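Local structure of arginyl-trna synthetase (Thermus thermophilus, 1IQ0) at residues Y472-H477 / P587-M592. The protein probably joins L-arginine to its cognate tRNA at the expense of ATP, as a monomeric class I aminoacyl-tRNA synthetase. Sequence-based numbering, arbitrary orientation.
Sequences YVQYAH and PAPEVM
The imidazole of His-477 takes the methyl group of Ala-588 on one face: CB of Ala-588 sits 3.7 Å from the ring centroid and 9° off the ring normal, a CH-pi contact. At the ring's edge, in its plane, ND1 of His-477 donates a weak hydrogen bond of 3.3 Å to O of Pro-589. O of Met-592, one oxygen of the terminal carboxylate, lies near the plane of the Tyr-475 ring, at its edge. A chi1 of 171° swings the His-477 ring away from its backbone N, presenting a face to Ala-588 and ND1 to the Pro-589 carbonyl. The amide of Gln-474 gives a nearly straight 2.8 Å hydrogen bond from NE2 to O of Pro-587; that oxygen lies 7° out of the amide plane, while NE2 approaches tilted from the carbonyl plane. NE2 also bonds Met-436 O, and CD of Pro-589 packs 3.6 Å from NE2 of Gln-474. Were Gln-474 cut back to an alanine, the carbonyls of Pro-587 and Met-436 would probably lose their common donor and a gap open beside Pro-589. Farther along, SD of Met-592 rests 3.6 Å from O of Gln-474, and CB of Met-592 comes 4.1 Å from CD1 of Tyr-475. The irregular C-terminal tail is thereby laid against helix 470-487 within the DALR anticodon-binding domain. The firm bond from Gln-474 and the weak one from His-477 both end on tail carbonyls; with the weak hydrogen bond of His-477 NE2 to Gln-574 OE1, the latter might fit a doubly protonated imidazole.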
loop_
_atom_site.group_PDB
_atom_site.type_symbol
_atom_site.label_atom_id
_atom_site.label_comp_id
_atom_site.label_asym_id
_atom_site.label_seq_id
_atom_site.Cartn_x
_atom_site.Cartn_y
_atom_site.Cartn_z
ATOM N N TYR A 472 -6.471 -17.283 6.759
ATOM C CA TYR A 472 -5.437 -18.261 7.110
ATOM C C TYR A 472 -4.485 -17.631 8.124
ATOM O O TYR A 472 -4.226 -18.205 9.183
ATOM C CB TYR A 472 -4.644 -18.676 5.865
ATOM C CG TYR A 472 -3.474 -19.614 6.123
ATOM C CD1 TYR A 472 -3.679 -20.965 6.433
ATOM C CD2 TYR A 472 -2.161 -19.155 6.032
ATOM C CE1 TYR A 472 -2.605 -21.824 6.639
ATOM C CE2 TYR A 472 -1.084 -20.000 6.235
ATOM C CZ TYR A 472 -1.306 -21.333 6.538
ATOM O OH TYR A 472 -0.224 -22.167 6.725
ATOM N N VAL A 473 -3.974 -16.445 7.802
ATOM C CA VAL A 473 -3.057 -15.752 8.701
ATOM C C VAL A 473 -3.776 -15.358 9.992
ATOM O O VAL A 473 -3.203 -15.450 11.086
ATOM C CB VAL A 473 -2.465 -14.482 8.042
ATOM C CG1 VAL A 473 -1.456 -13.825 8.982
ATOM C CG2 VAL A 473 -1.810 -14.845 6.708
ATOM N N GLN A 474 -5.030 -14.925 9.877
ATOM C CA GLN A 474 -5.788 -14.541 11.065
ATOM C C GLN A 474 -5.951 -15.744 12.001
ATOM O O GLN A 474 -5.823 -15.615 13.218
ATOM C CB GLN A 474 -7.170 -14.000 10.679
ATOM C CG GLN A 474 -7.173 -12.647 9.955
ATOM C CD GLN A 474 -8.584 -12.189 9.604
ATOM O OE1 GLN A 474 -9.359 -12.939 9.007
ATOM N NE2 GLN A 474 -8.923 -10.959 9.974
ATOM N N TYR A 475 -6.218 -16.913 11.426
ATOM C CA TYR A 475 -6.405 -18.125 12.219
ATOM C C TYR A 475 -5.127 -18.509 12.974
ATOM O O TYR A 475 -5.181 -18.947 14.121
ATOM C CB TYR A 475 -6.842 -19.288 11.324
ATOM C CG TYR A 475 -7.262 -20.505 12.112
ATOM C CD1 TYR A 475 -8.434 -20.496 12.871
ATOM C CD2 TYR A 475 -6.465 -21.650 12.142
ATOM C CE1 TYR A 475 -8.804 -21.596 13.639
ATOM C CE2 TYR A 475 -6.825 -22.756 12.910
ATOM C CZ TYR A 475 -7.994 -22.722 13.656
ATOM O OH TYR A 475 -8.351 -23.809 14.423
ATOM N N ALA A 476 -3.980 -18.348 12.325
ATOM C CA ALA A 476 -2.705 -18.655 12.959
ATOM C C ALA A 476 -2.523 -17.722 14.157
ATOM O O ALA A 476 -2.006 -18.128 15.199
ATOM C CB ALA A 476 -1.558 -18.475 11.957
ATOM N N HIS A 477 -2.953 -16.469 14.007
ATOM C CA HIS A 477 -2.849 -15.511 15.100
ATOM C C HIS A 477 -3.763 -15.904 16.256
ATOM O O HIS A 477 -3.357 -15.856 17.419
ATOM C CB HIS A 477 -3.223 -14.096 14.643
ATOM C CG HIS A 477 -3.342 -13.118 15.772
ATOM N ND1 HIS A 477 -4.499 -12.965 16.505
ATOM C CD2 HIS A 477 -2.427 -12.293 16.339
ATOM C CE1 HIS A 477 -4.295 -12.089 17.472
ATOM N NE2 HIS A 477 -3.045 -11.666 17.394
ATOM N N PRO A 587 -7.714 -6.828 10.604
ATOM C CA PRO A 587 -7.832 -7.025 12.051
ATOM C C PRO A 587 -7.374 -8.437 12.450
ATOM O O PRO A 587 -7.357 -9.351 11.623
ATOM C CB PRO A 587 -9.315 -6.776 12.309
ATOM C CG PRO A 587 -9.956 -7.218 11.027
ATOM C CD PRO A 587 -9.037 -6.642 9.986
ATOM N N ALA A 588 -6.993 -8.606 13.714
ATOM C CA ALA A 588 -6.506 -9.893 14.203
ATOM C C ALA A 588 -7.397 -10.487 15.285
ATOM O O ALA A 588 -7.178 -10.256 16.468
ATOM C CB ALA A 588 -5.091 -9.736 14.733
ATOM N N PRO A 589 -8.410 -11.272 14.886
ATOM C CA PRO A 589 -9.353 -11.915 15.809
ATOM C C PRO A 589 -8.631 -12.790 16.832
ATOM O O PRO A 589 -7.760 -13.581 16.469
ATOM C CB PRO A 589 -10.236 -12.748 14.879
ATOM C CG PRO A 589 -10.162 -12.019 13.579
ATOM C CD PRO A 589 -8.711 -11.646 13.493
ATOM N N GLU A 590 -8.986 -12.643 18.104
ATOM C CA GLU A 590 -8.366 -13.441 19.159
ATOM C C GLU A 590 -9.047 -14.802 19.235
ATOM O O GLU A 590 -8.405 -15.816 19.514
ATOM C CB GLU A 590 -8.494 -12.747 20.517
ATOM C CG GLU A 590 -7.912 -11.347 20.574
ATOM C CD GLU A 590 -7.901 -10.783 21.984
ATOM O OE1 GLU A 590 -8.853 -11.057 22.741
ATOM O OE2 GLU A 590 -6.945 -10.058 22.333
ATOM N N VAL A 591 -10.353 -14.813 18.981
ATOM C CA VAL A 591 -11.134 -16.042 19.031
ATOM C C VAL A 591 -11.716 -16.412 17.667
ATOM O O VAL A 591 -12.428 -15.619 17.049
ATOM C CB VAL A 591 -12.294 -15.911 20.042
ATOM C CG1 VAL A 591 -13.028 -17.244 20.174
ATOM C CG2 VAL A 591 -11.758 -15.450 21.388
ATOM N N MET A 592 -11.422 -17.625 17.208
ATOM C CA MET A 592 -11.919 -18.101 15.919
ATOM C C MET A 592 -12.202 -19.598 15.958
ATOM O O MET A 592 -11.372 -20.380 16.418
ATOM C CB MET A 592 -10.899 -17.801 14.814
ATOM C CG MET A 592 -10.648 -16.311 14.595
ATOM S SD MET A 592 -9.435 -15.977 13.308
ATOM C CE MET A 592 -10.470 -16.045 11.851
#